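Local coordinates for haloacid dehalogenase-like hydrolase (Klebsiella pneumoniae subsp. pneumoniae, PDB 3PGV), which probably acts as a magnesium-dependent phosphatase of the Cof family within the haloacid dehalogenase-like hydrolase superfamily, at residues Gln22-Leu28 and Ile55-Thr61. Numbering follows the deposited sequence.
Sequences QVVASDL and INFVFAT. With CA (calcium ion), chain E.
Val-24 and Phe-57 sit side by side on one face of two neighbouring parallel strands, 23-27 and 56-60, both pointing away from the sheet in the same direction. CG1 of Val-24, anti to the backbone N (chi1 172°), meets the Phe-57 ring obliquely at CE2, 3.6 Å away. Its other methyl, CG2, reaches back to CG2 of Ile-55 at 3.7 Å, so one valine touches two residues of segment 55-61. Leu-47, Leu-50 and Thr-51 of helix 41-51 pack against Phe-57. Farther along this face, O of Ser-26 lies at the edge of the Phe-59 ring, near its plane, and the Leu-28 side chain crosses that of Phe-59 at about a right angle, CD2 coming obliquely to the ring at CD1. On the other face CG1 of Val-23 touches CG2 of Val-58 at 3.8 Å, beside the small side chains of Ala-25 and Ala-60. Of the five backbone bonds between the strands, the straightest joins Val-24 N to Asn-56 O (2.8 Å, 176°), whereas Ala-60 N lies well above the carbonyl plane of Ser-26. Hydrogen bonds to strand 228-232 on the far side of 23-27 place it inside the Rossmann-like core sheet of the superfamily. At the C-terminal end Asp-27 OD2 binds calcium at 2.2 Å, a site completed in part by Asp-29 and Asp-233. Lys-210 NZ makes a salt bridge to Asp-27 OD1 and a hydrogen bond to Ala-60 O, two acceptors 3.3 Å apart, and its charge probably offsets their repulsion. Apolar packing thus gives way to a polar, metal-binding end: calcium and Thr-31 hold OD2, while segment 55-61 meets the carboxylate indirectly, through Lys-210 and a water between OD1 and Thr-61 OG1, itself bonded to Arg-63 N.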
loop_
_atom_site.group_PDB
_atom_site.type_symbol
_atom_site.label_atom_id
_atom_site.label_comp_id
_atom_site.label_asym_id
_atom_site.label_seq_id
_atom_site.Cartn_x
_atom_site.Cartn_y
_atom_site.Cartn_z
ATOM N N GLN A 22 8.911 10.481 -16.143
ATOM C CA GLN A 22 10.198 9.913 -15.737
ATOM C C GLN A 22 10.059 8.951 -14.577
ATOM O O GLN A 22 10.971 8.157 -14.326
ATOM C CB GLN A 22 11.212 11.024 -15.399
ATOM C CG GLN A 22 11.827 11.677 -16.626
ATOM C CD GLN A 22 12.573 10.679 -17.478
ATOM O OE1 GLN A 22 13.477 9.970 -17.013
ATOM N NE2 GLN A 22 12.200 10.595 -18.744
ATOM N N VAL A 23 8.945 9.045 -13.829
ATOM C CA VAL A 23 8.699 8.167 -12.684
ATOM C C VAL A 23 7.427 7.353 -12.902
ATOM O O VAL A 23 6.360 7.926 -13.148
ATOM C CB VAL A 23 8.638 8.970 -11.346
ATOM C CG1 VAL A 23 8.393 8.038 -10.154
ATOM C CG2 VAL A 23 9.909 9.798 -11.137
ATOM N N VAL A 24 7.539 6.017 -12.817
ATOM C CA VAL A 24 6.391 5.133 -12.880
ATOM C C VAL A 24 6.133 4.579 -11.481
ATOM O O VAL A 24 7.023 3.952 -10.895
ATOM C CB VAL A 24 6.572 3.987 -13.925
ATOM C CG1 VAL A 24 5.434 2.968 -13.829
ATOM C CG2 VAL A 24 6.674 4.541 -15.336
ATOM N N ALA A 25 4.938 4.854 -10.920
ATOM C CA ALA A 25 4.562 4.342 -9.602
ATOM C C ALA A 25 3.489 3.296 -9.751
ATOM O O ALA A 25 2.535 3.493 -10.506
ATOM C CB ALA A 25 4.072 5.467 -8.714
ATOM N N SER A 26 3.647 2.162 -9.087
ATOM C CA SER A 26 2.648 1.132 -9.209
ATOM C C SER A 26 2.396 0.416 -7.921
ATOM O O SER A 26 3.339 -0.016 -7.248
ATOM C CB SER A 26 3.029 0.134 -10.303
ATOM O OG SER A 26 1.973 -0.785 -10.557
ATOM N N ASP A 27 1.112 0.214 -7.604
ATOM C CA ASP A 27 0.690 -0.689 -6.555
ATOM C C ASP A 27 1.082 -2.130 -7.001
ATOM O O ASP A 27 1.362 -2.353 -8.188
ATOM C CB ASP A 27 -0.841 -0.573 -6.345
ATOM C CG ASP A 27 -1.441 -1.611 -5.407
ATOM O OD1 ASP A 27 -0.783 -1.954 -4.395
ATOM O OD2 ASP A 27 -2.581 -2.063 -5.673
ATOM N N LEU A 28 1.143 -3.079 -6.066
ATOM C CA LEU A 28 1.551 -4.435 -6.415
ATOM C C LEU A 28 0.378 -5.394 -6.543
ATOM O O LEU A 28 0.010 -5.764 -7.666
ATOM C CB LEU A 28 2.623 -4.955 -5.443
ATOM C CG LEU A 28 3.968 -4.199 -5.504
ATOM C CD1 LEU A 28 4.829 -4.500 -4.289
ATOM C CD2 LEU A 28 4.715 -4.507 -6.803
ATOM N N ILE A 55 13.941 5.365 -17.234
ATOM C CA ILE A 55 12.720 5.499 -16.419
ATOM C C ILE A 55 12.917 4.959 -14.994
ATOM O O ILE A 55 13.551 3.927 -14.806
ATOM C CB ILE A 55 11.478 4.871 -17.133
ATOM C CG1 ILE A 55 11.309 5.436 -18.586
ATOM C CG2 ILE A 55 10.193 5.046 -16.303
ATOM C CD1 ILE A 55 11.216 7.027 -18.693
ATOM N N ASN A 56 12.389 5.686 -13.992
ATOM C CA ASN A 56 12.467 5.306 -12.581
ATOM C C ASN A 56 11.202 4.621 -12.146
ATOM O O ASN A 56 10.110 5.028 -12.549
ATOM C CB ASN A 56 12.702 6.530 -11.716
ATOM C CG ASN A 56 14.004 7.197 -11.990
ATOM O OD1 ASN A 56 15.045 6.782 -11.488
ATOM N ND2 ASN A 56 13.991 8.183 -12.880
ATOM N N PHE A 57 11.327 3.603 -11.291
ATOM C CA PHE A 57 10.171 2.871 -10.798
ATOM C C PHE A 57 10.037 2.986 -9.321
ATOM O O PHE A 57 11.034 2.938 -8.596
ATOM C CB PHE A 57 10.232 1.401 -11.217
ATOM C CG PHE A 57 9.878 1.165 -12.662
ATOM C CD1 PHE A 57 10.854 1.221 -13.654
ATOM C CD2 PHE A 57 8.566 0.904 -13.040
ATOM C CE1 PHE A 57 10.525 1.015 -14.992
ATOM C CE2 PHE A 57 8.238 0.699 -14.380
ATOM C CZ PHE A 57 9.220 0.749 -15.348
ATOM N N VAL A 58 8.804 3.173 -8.857
ATOM C CA VAL A 58 8.491 3.243 -7.433
ATOM C C VAL A 58 7.331 2.292 -7.162
ATOM O O VAL A 58 6.289 2.396 -7.805
ATOM C CB VAL A 58 8.165 4.699 -6.981
ATOM C CG1 VAL A 58 7.851 4.748 -5.493
ATOM C CG2 VAL A 58 9.310 5.648 -7.323
ATOM N N PHE A 59 7.533 1.325 -6.285
ATOM C CA PHE A 59 6.487 0.359 -5.969
ATOM C C PHE A 59 5.868 0.657 -4.613
ATOM O O PHE A 59 6.589 0.981 -3.662
ATOM C CB PHE A 59 7.013 -1.076 -6.076
ATOM C CG PHE A 59 7.585 -1.365 -7.447
ATOM C CD1 PHE A 59 6.751 -1.469 -8.558
ATOM C CD2 PHE A 59 8.960 -1.411 -7.649
ATOM C CE1 PHE A 59 7.285 -1.624 -9.841
ATOM C CE2 PHE A 59 9.492 -1.602 -8.932
ATOM C CZ PHE A 59 8.656 -1.712 -10.014
ATOM N N ALA A 60 4.526 0.734 -4.570
ATOM C CA ALA A 60 3.804 1.168 -3.373
ATOM C C ALA A 60 2.802 0.135 -2.925
ATOM O O ALA A 60 1.867 -0.183 -3.654
ATOM C CB ALA A 60 3.111 2.495 -3.635
ATOM N N THR A 61 2.968 -0.371 -1.714
ATOM C CA THR A 61 2.092 -1.418 -1.215
ATOM C C THR A 61 1.648 -1.162 0.216
ATOM O O THR A 61 2.296 -0.400 0.950
ATOM C CB THR A 61 2.777 -2.791 -1.366
ATOM O OG1 THR A 61 1.899 -3.820 -0.874
ATOM C CG2 THR A 61 4.129 -2.854 -0.649
HETATM CA CA CA E . -3.984 -3.275 -4.506
HETATM O O HOH W 1 0.447 -4.513 -2.949
HETATM O O HOH W 2 -4.069 -1.084 -3.078
#